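Local coordinates for protein serine--tRNA ligase, cytoplasmic (Candida albicans, PDB 3QO8) that catalyses the attachment of serine to tRNA(Ser), first activating serine with ATP to seryl-adenylate and then transferring it to the acceptor end of the tRNA, at residues 216-219 / 220-224; 371-374 / 375-379; 166-169 / 170-173. All coordinates share one frame; numbering follows the deposited sequence. Where two conformers were deposited one is given.

Overall arrangement
All three contacts are local, each within one continuous run of chain, and they follow in the order contact 3, contact 1, contact 2. Contacts 1 and 2 lie together on the serine side of the active site: their centres are about 13 Å apart, and Thr221 OG1 packs against Gln377 NE2 at 3.8 Å. From the bound seryl-sulfamoyl adenosine, the side chain of Thr221 is about 9 Å away and that of Gln377 about 8 Å. Contact 3 stands apart, its centre about 32 Å from that of contact 1 and about 39 Å from that of contact 2. Residues 166-173 pack against the second subunit, and Arg171 touches Val217 of the other copy across the dimer.

Contact 1 of 3, residues 216-219 / 220-224; sequences EVMA and KTAQL
Met218 and Ala222 meet through both backbone and side chain. The carbonyl O of Met218 receives two amides: Ala222 N at 2.9 Å, nearly collinear with the C=O bond (177°), and Thr221 N, also at 2.9 Å but lying 53° out of the carbonyl plane. One residue earlier, Val217 O accepts Lys220 N at 3.0 Å. The side chains meet as well: with CG of Met218 anti to the backbone N (chi1 177°) and further bends at chi2 and chi3, its sulfur SD lies 3.9 Å from Ala222 CB. On another part of the turn the aliphatic start of Lys220 lies against the helix end, its CG 3.5 Å from Glu216 O.

A water closes the loop by donating both its protons, to Ala219 O at 2.7 Å and to Ala222 O at 2.9 Å, which links the two carbonyls across the turn. Further out, Phe227 of helix 224-229 and Gln249 of helix 248-252 both pack on Met218 and Ala222. Thr221 OG1 bonds to Ser252 OG, while Lys220 O accepts from Asn380 ND2.

The bonds to Val217 O, from i+3, and to Met218 O, from i+3 and i+4, wind the chain out of helix 215-218 toward helix 224-229. The side chain of Thr221 lies about 5 Å from that of Glu248, a residue probably binding L-serine, which places it probably just behind the serine-binding residues, in a second shell.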
loop_
_atom_site.group_PDB
_atom_site.type_symbol
_atom_site.label_atom_id
_atom_site.label_comp_id
_atom_site.label_asym_id
_atom_site.label_seq_id
_atom_site.Cartn_x
_atom_site.Cartn_y
_atom_site.Cartn_z
ATOM N N GLU A 216 -17.650 5.925 0.010
ATOM C CA GLU A 216 -18.979 5.572 -0.472
ATOM C C GLU A 216 -18.983 4.247 -1.239
ATOM O O GLU A 216 -19.929 3.474 -1.143
ATOM C CB GLU A 216 -19.559 6.690 -1.338
ATOM C CG GLU A 216 -19.420 8.092 -0.745
ATOM C CD GLU A 216 -18.113 8.783 -1.132
ATOM O OE1 GLU A 216 -18.095 10.035 -1.188
ATOM O OE2 GLU A 216 -17.105 8.084 -1.378
ATOM N N VAL A 217 -17.930 3.983 -2.002
ATOM C CA VAL A 217 -17.835 2.719 -2.722
ATOM C C VAL A 217 -17.513 1.564 -1.765
ATOM O O VAL A 217 -18.091 0.474 -1.867
ATOM C CB VAL A 217 -16.776 2.768 -3.858
ATOM C CG1 VAL A 217 -16.950 1.582 -4.788
ATOM C CG2 VAL A 217 -16.892 4.060 -4.637
ATOM N N MET A 218 -16.592 1.796 -0.838
ATOM C CA MET A 218 -16.218 0.749 0.111
ATOM C C MET A 218 -17.453 0.322 0.904
ATOM O O MET A 218 -17.696 -0.868 1.129
ATOM C CB MET A 218 -15.102 1.239 1.049
ATOM C CG MET A 218 -14.706 0.231 2.133
ATOM S SD MET A 218 -13.977 -1.302 1.498
ATOM C CE MET A 218 -12.278 -0.751 1.286
ATOM N N ALA A 219 -18.250 1.305 1.298
ATOM C CA ALA A 219 -19.444 1.048 2.094
ATOM C C ALA A 219 -20.434 0.135 1.366
ATOM O O ALA A 219 -21.259 -0.515 1.999
ATOM C CB ALA A 219 -20.106 2.364 2.493
ATOM N N LYS A 220 -20.343 0.058 0.040
ATOM C CA LYS A 220 -21.266 -0.801 -0.704
ATOM C C LYS A 220 -20.810 -2.263 -0.768
ATOM O O LYS A 220 -21.571 -3.147 -1.172
ATOM C CB LYS A 220 -21.516 -0.267 -2.114
ATOM C CG LYS A 220 -22.248 1.077 -2.168
ATOM C CD LYS A 220 -22.814 1.318 -3.562
ATOM C CE LYS A 220 -23.363 2.728 -3.735
ATOM N NZ LYS A 220 -22.391 3.618 -4.436
ATOM N N THR A 221 -19.579 -2.535 -0.366
ATOM C CA THR A 221 -19.109 -3.907 -0.468
ATOM C C THR A 221 -18.592 -4.504 0.845
ATOM O O THR A 221 -18.536 -5.724 0.987
ATOM C CB THR A 221 -18.085 -4.076 -1.612
ATOM O OG1 THR A 221 -17.835 -5.476 -1.839
ATOM C CG2 THR A 221 -16.788 -3.323 -1.310
ATOM N N ALA A 222 -18.243 -3.650 1.805
ATOM C CA ALA A 222 -17.785 -4.110 3.116
ATOM C C ALA A 222 -18.882 -3.962 4.169
ATOM O O ALA A 222 -19.669 -3.010 4.128
ATOM C CB ALA A 222 -16.540 -3.342 3.542
ATOM N N GLN A 223 -18.936 -4.897 5.115
ATOM C CA GLN A 223 -19.914 -4.810 6.200
ATOM C C GLN A 223 -19.394 -3.915 7.323
ATOM O O GLN A 223 -18.187 -3.698 7.438
ATOM C CB GLN A 223 -20.317 -6.205 6.723
ATOM C CG GLN A 223 -19.193 -7.047 7.338
ATOM C CD GLN A 223 -19.665 -8.459 7.752
ATOM O OE1 GLN A 223 -19.895 -9.323 6.904
ATOM N NE2 GLN A 223 -19.807 -8.685 9.058
ATOM N N LEU A 224 -20.309 -3.417 8.152
ATOM C CA LEU A 224 -19.979 -2.469 9.218
ATOM C C LEU A 224 -18.812 -2.911 10.094
ATOM O O LEU A 224 -17.932 -2.115 10.429
ATOM C CB LEU A 224 -21.202 -2.211 10.101
ATOM C CG LEU A 224 -20.954 -1.307 11.309
ATOM C CD1 LEU A 224 -20.477 0.061 10.853
ATOM C CD2 LEU A 224 -22.205 -1.185 12.162
HETATM O O HOH W 1 -22.279 -2.914 2.798
#

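Contact 2 of 3, residues 371-374 / 375-379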
loop_
_atom_site.group_PDB
_atom_site.type_symbol
_atom_site.label_atom_id
_atom_site.label_comp_id
_atom_site.label_asym_id
_atom_site.label_seq_id
_atom_site.Cartn_x
_atom_site.Cartn_y
_atom_site.Cartn_z
ATOM N N SER A 371 -15.850 -18.203 -1.149
ATOM C CA SER A 371 -17.226 -17.860 -0.815
ATOM C C SER A 371 -18.080 -17.644 -2.050
ATOM O O SER A 371 -17.643 -17.017 -3.002
ATOM C CB SER A 371 -17.263 -16.565 0.004
ATOM O OG SER A 371 -16.535 -16.693 1.212
ATOM N N ASN A 372 -19.304 -18.160 -2.016
ATOM C CA ASN A 372 -20.340 -17.755 -2.956
ATOM C C ASN A 372 -21.203 -16.724 -2.247
ATOM O O ASN A 372 -21.844 -17.027 -1.232
ATOM C CB ASN A 372 -21.198 -18.944 -3.393
ATOM C CG ASN A 372 -22.168 -18.589 -4.514
ATOM O OD1 ASN A 372 -22.339 -17.416 -4.862
ATOM N ND2 ASN A 372 -22.811 -19.607 -5.081
ATOM N N CYS A 373 -21.180 -15.496 -2.758
ATOM C CA CYS A 373 -21.926 -14.388 -2.170
ATOM C C CYS A 373 -23.210 -14.131 -2.960
ATOM O O CYS A 373 -23.878 -13.110 -2.772
ATOM C CB CYS A 373 -21.043 -13.119 -2.119
ATOM S SG CYS A 373 -19.561 -13.332 -1.041
ATOM N N THR A 374 -23.555 -15.073 -3.836
ATOM C CA THR A 374 -24.702 -14.933 -4.735
ATOM C C THR A 374 -24.856 -13.481 -5.216
ATOM O O THR A 374 -23.889 -12.909 -5.736
ATOM C CB THR A 374 -26.020 -15.541 -4.143
ATOM O OG1 THR A 374 -26.406 -14.850 -2.948
ATOM C CG2 THR A 374 -25.827 -17.022 -3.827
ATOM N N ASP A 375 -26.031 -12.876 -5.056
ATOM C CA ASP A 375 -26.220 -11.502 -5.544
ATOM C C ASP A 375 -26.311 -10.456 -4.440
ATOM O O ASP A 375 -26.889 -9.394 -4.642
ATOM C CB ASP A 375 -27.465 -11.402 -6.432
ATOM C CG ASP A 375 -28.729 -11.887 -5.725
ATOM O OD1 ASP A 375 -28.740 -11.937 -4.477
ATOM O OD2 ASP A 375 -29.714 -12.209 -6.422
ATOM N N TYR A 376 -25.749 -10.756 -3.275
ATOM C CA TYR A 376 -25.817 -9.858 -2.125
ATOM C C TYR A 376 -25.058 -8.561 -2.417
ATOM O O TYR A 376 -25.541 -7.467 -2.130
ATOM C CB TYR A 376 -25.206 -10.559 -0.912
ATOM C CG TYR A 376 -25.450 -9.921 0.442
ATOM C CD1 TYR A 376 -26.622 -10.175 1.147
ATOM C CD2 TYR A 376 -24.496 -9.094 1.029
ATOM C CE1 TYR A 376 -26.844 -9.617 2.392
ATOM C CE2 TYR A 376 -24.706 -8.529 2.274
ATOM C CZ TYR A 376 -25.884 -8.797 2.951
ATOM O OH TYR A 376 -26.104 -8.260 4.197
ATOM N N GLN A 377 -23.865 -8.687 -2.992
ATOM C CA GLN A 377 -23.048 -7.513 -3.290
ATOM C C GLN A 377 -23.469 -6.862 -4.604
ATOM O O GLN A 377 -23.535 -5.637 -4.710
ATOM C CB GLN A 377 -21.566 -7.885 -3.331
ATOM C CG GLN A 377 -21.045 -8.424 -2.003
ATOM C CD GLN A 377 -19.845 -9.331 -2.190
ATOM O OE1 GLN A 377 -19.852 -10.219 -3.047
ATOM N NE2 GLN A 377 -18.797 -9.095 -1.410
ATOM N N SER A 378 -23.767 -7.688 -5.598
ATOM C CA SER A 378 -24.128 -7.181 -6.909
ATOM C C SER A 378 -25.436 -6.394 -6.889
ATOM O O SER A 378 -25.598 -5.462 -7.662
ATOM C CB SER A 378 -24.193 -8.321 -7.918
ATOM O OG SER A 378 -25.038 -9.342 -7.448
ATOM N N ARG A 379 -26.372 -6.762 -6.010
ATOM C CA ARG A 379 -27.581 -5.956 -5.839
ATOM C C ARG A 379 -27.186 -4.565 -5.357
ATOM O O ARG A 379 -27.673 -3.559 -5.855
ATOM C CB ARG A 379 -28.569 -6.616 -4.854
ATOM C CG ARG A 379 -29.840 -5.793 -4.605
ATOM C CD ARG A 379 -30.909 -6.586 -3.802
ATOM N NE ARG A 379 -31.449 -7.698 -4.581
ATOM C CZ ARG A 379 -31.029 -8.955 -4.484
ATOM N NH1 ARG A 379 -30.073 -9.284 -3.618
ATOM N NH2 ARG A 379 -31.569 -9.889 -5.248
HETATM O O HOH W 2 -22.796 -10.665 -4.476
#
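The Gln377 amide meets Cys373 through its oxygen: OE1 lies 3.3 Å from Cys373 CB and 3.7 Å from Cys373 SG. CG stands anti to the carbonyl carbon (chi1 -62°), and the chain runs extended beyond it, which carries the amide back toward the strand end. The other end of this flat group, NE2, bonds to Glu248 OE2, so the amide is held between the cysteine and a residue that probably binds serine. At the Tyr376 ring, the phenol OH bonds to Val108 O while Asn110 and Asn346 touch the side chain; its CB sits 3.4 Å from Cys373 O. The Arg379 guanidinium stands over one face of the Asp375 carboxylate, roughly at right angles to it rather than end-on in its plane. This fits a salt bridge made of two weak bonds, NH1 to OD1 at 3.1 Å and NH2 to OD2.

The backbone turns beneath these groups. Tyr376 N bonds to Cys373 O at 3.0 Å with a C=O...N angle of 161°, closing a type II' beta turn from Cys373 to Tyr376. An Asx turn overlaps its start: Asn372 OD1 accepts Thr374 N at 2.8 Å, with the donor 39° above the carbonyl plane. A water accepts from Gln377 N at 2.7 Å and can donate to Thr374 O.

Together these bonds carry the chain from strand 363-372 into the weakly bonded start of helix 376-381. Strand 399-404 runs alongside, with Cys400 bonded to the backbone of Cys373 and Thr374, and Trp313 of helix 312-329 packs on Asn372 and Thr374.

Contact 3 of 3, residues 166-169 / 170-173; sequences PERG and VRIV
Four i to i+4 backbone bonds join residues 166-169 to 170-173: Val170 N to Pro166 O, Arg171 N to Glu167 O, Ile172 N to Arg168 O and Val173 N to Gly169 O, with lengths from 2.8 to 3.2 Å. The last is nearly straight at the acceptor (166°), and Gly169 O also takes a weak bond from Ile172 N. Branched side chains lie over the carbonyls of the preceding turn. Val170 CG2, set anti to its own carbonyl carbon and beside its amide, comes within 3.2 Å of Pro166 O; Val173 CG2 meets Gly169 O in the same manner at 3.3 Å.

Arg168 and Arg171 run side by side in the same direction. Arg168 is extended from CG to NE, whereas Arg171 bends at chi3 (50°), bringing its NH2 to 3.9 Å from Arg168 CG. The guanidinium planes stand 82° apart, and their separate partners probably offset the closeness of like charges: Arg168 forms salt bridges with Asp165 and with Glu258 of the second subunit, and Arg171 NH1 bonds to Ala253 O of that subunit.

This is a short alpha helix, loosening in its last residues, whose two arginines reach into the interface of the homodimer. Ile172 and Val173 extend the same interface, packing on Met213 and Pro210 of the second subunit respectively.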
loop_
_atom_site.group_PDB
_atom_site.type_symbol
_atom_site.label_atom_id
_atom_site.label_comp_id
_atom_site.label_asym_id
_atom_site.label_seq_id
_atom_site.Cartn_x
_atom_site.Cartn_y
_atom_site.Cartn_z
ATOM N N PRO A 166 12.110 -8.798 11.428
ATOM C CA PRO A 166 11.031 -8.318 12.294
ATOM C C PRO A 166 11.513 -7.265 13.285
ATOM O O PRO A 166 10.726 -6.428 13.722
ATOM C CB PRO A 166 10.593 -9.584 13.051
ATOM C CG PRO A 166 11.844 -10.441 13.088
ATOM C CD PRO A 166 12.530 -10.176 11.752
ATOM N N GLU A 167 12.786 -7.306 13.654
ATOM C CA GLU A 167 13.262 -6.364 14.662
ATOM C C GLU A 167 13.270 -4.929 14.119
ATOM O O GLU A 167 12.751 -4.011 14.750
ATOM C CB GLU A 167 14.640 -6.769 15.198
ATOM C CG GLU A 167 15.230 -5.752 16.166
ATOM C CD GLU A 167 16.323 -6.333 17.061
ATOM O OE1 GLU A 167 16.356 -7.573 17.254
ATOM O OE2 GLU A 167 17.145 -5.539 17.574
ATOM N N ARG A 168 13.858 -4.735 12.944
ATOM C CA ARG A 168 13.890 -3.406 12.347
ATOM C C ARG A 168 12.486 -3.035 11.858
ATOM O O ARG A 168 12.092 -1.871 11.892
ATOM C CB ARG A 168 14.928 -3.351 11.220
ATOM C CG ARG A 168 16.347 -3.660 11.714
ATOM C CD ARG A 168 17.376 -3.498 10.605
ATOM N NE ARG A 168 18.752 -3.549 11.098
ATOM C CZ ARG A 168 19.508 -4.642 11.095
ATOM N NH1 ARG A 168 19.023 -5.788 10.640
ATOM N NH2 ARG A 168 20.754 -4.594 11.541
ATOM N N GLY A 169 11.727 -4.037 11.427
ATOM C CA GLY A 169 10.336 -3.832 11.079
ATOM C C GLY A 169 9.551 -3.215 12.228
ATOM O O GLY A 169 8.862 -2.215 12.055
ATOM N N VAL A 170 9.656 -3.806 13.414
ATOM C CA VAL A 170 8.906 -3.298 14.558
ATOM C C VAL A 170 9.316 -1.881 14.938
ATOM O O VAL A 170 8.467 -1.051 15.231
ATOM C CB VAL A 170 9.008 -4.235 15.783
ATOM C CG1 VAL A 170 8.450 -3.556 17.012
ATOM C CG2 VAL A 170 8.272 -5.533 15.504
ATOM N N ARG A 171 10.613 -1.596 14.912
ATOM C CA ARG A 171 11.092 -0.260 15.257
ATOM C C ARG A 171 10.536 0.809 14.324
ATOM O O ARG A 171 10.249 1.928 14.742
ATOM C CB ARG A 171 12.621 -0.206 15.255
ATOM C CG ARG A 171 13.172 1.194 15.527
ATOM C CD ARG A 171 14.673 1.185 15.784
ATOM N NE ARG A 171 15.409 0.448 14.760
ATOM C CZ ARG A 171 15.572 0.865 13.506
ATOM N NH1 ARG A 171 15.040 2.016 13.102
ATOM N NH2 ARG A 171 16.265 0.125 12.651
ATOM N N ILE A 172 10.372 0.455 13.057
ATOM C CA ILE A 172 9.984 1.432 12.045
ATOM C C ILE A 172 8.463 1.577 11.857
ATOM O O ILE A 172 7.975 2.673 11.613
ATOM C CB ILE A 172 10.716 1.129 10.711
ATOM C CG1 ILE A 172 12.208 1.472 10.879
ATOM C CG2 ILE A 172 10.083 1.885 9.554
ATOM C CD1 ILE A 172 13.111 0.940 9.799
ATOM N N VAL A 173 7.727 0.476 12.014
ATOM C CA VAL A 173 6.289 0.443 11.746
ATOM C C VAL A 173 5.428 0.172 12.994
ATOM O O VAL A 173 4.262 0.544 13.039
ATOM C CB VAL A 173 5.939 -0.685 10.749
ATOM C CG1 VAL A 173 4.574 -0.428 10.130
ATOM C CG2 VAL A 173 7.005 -0.807 9.687
#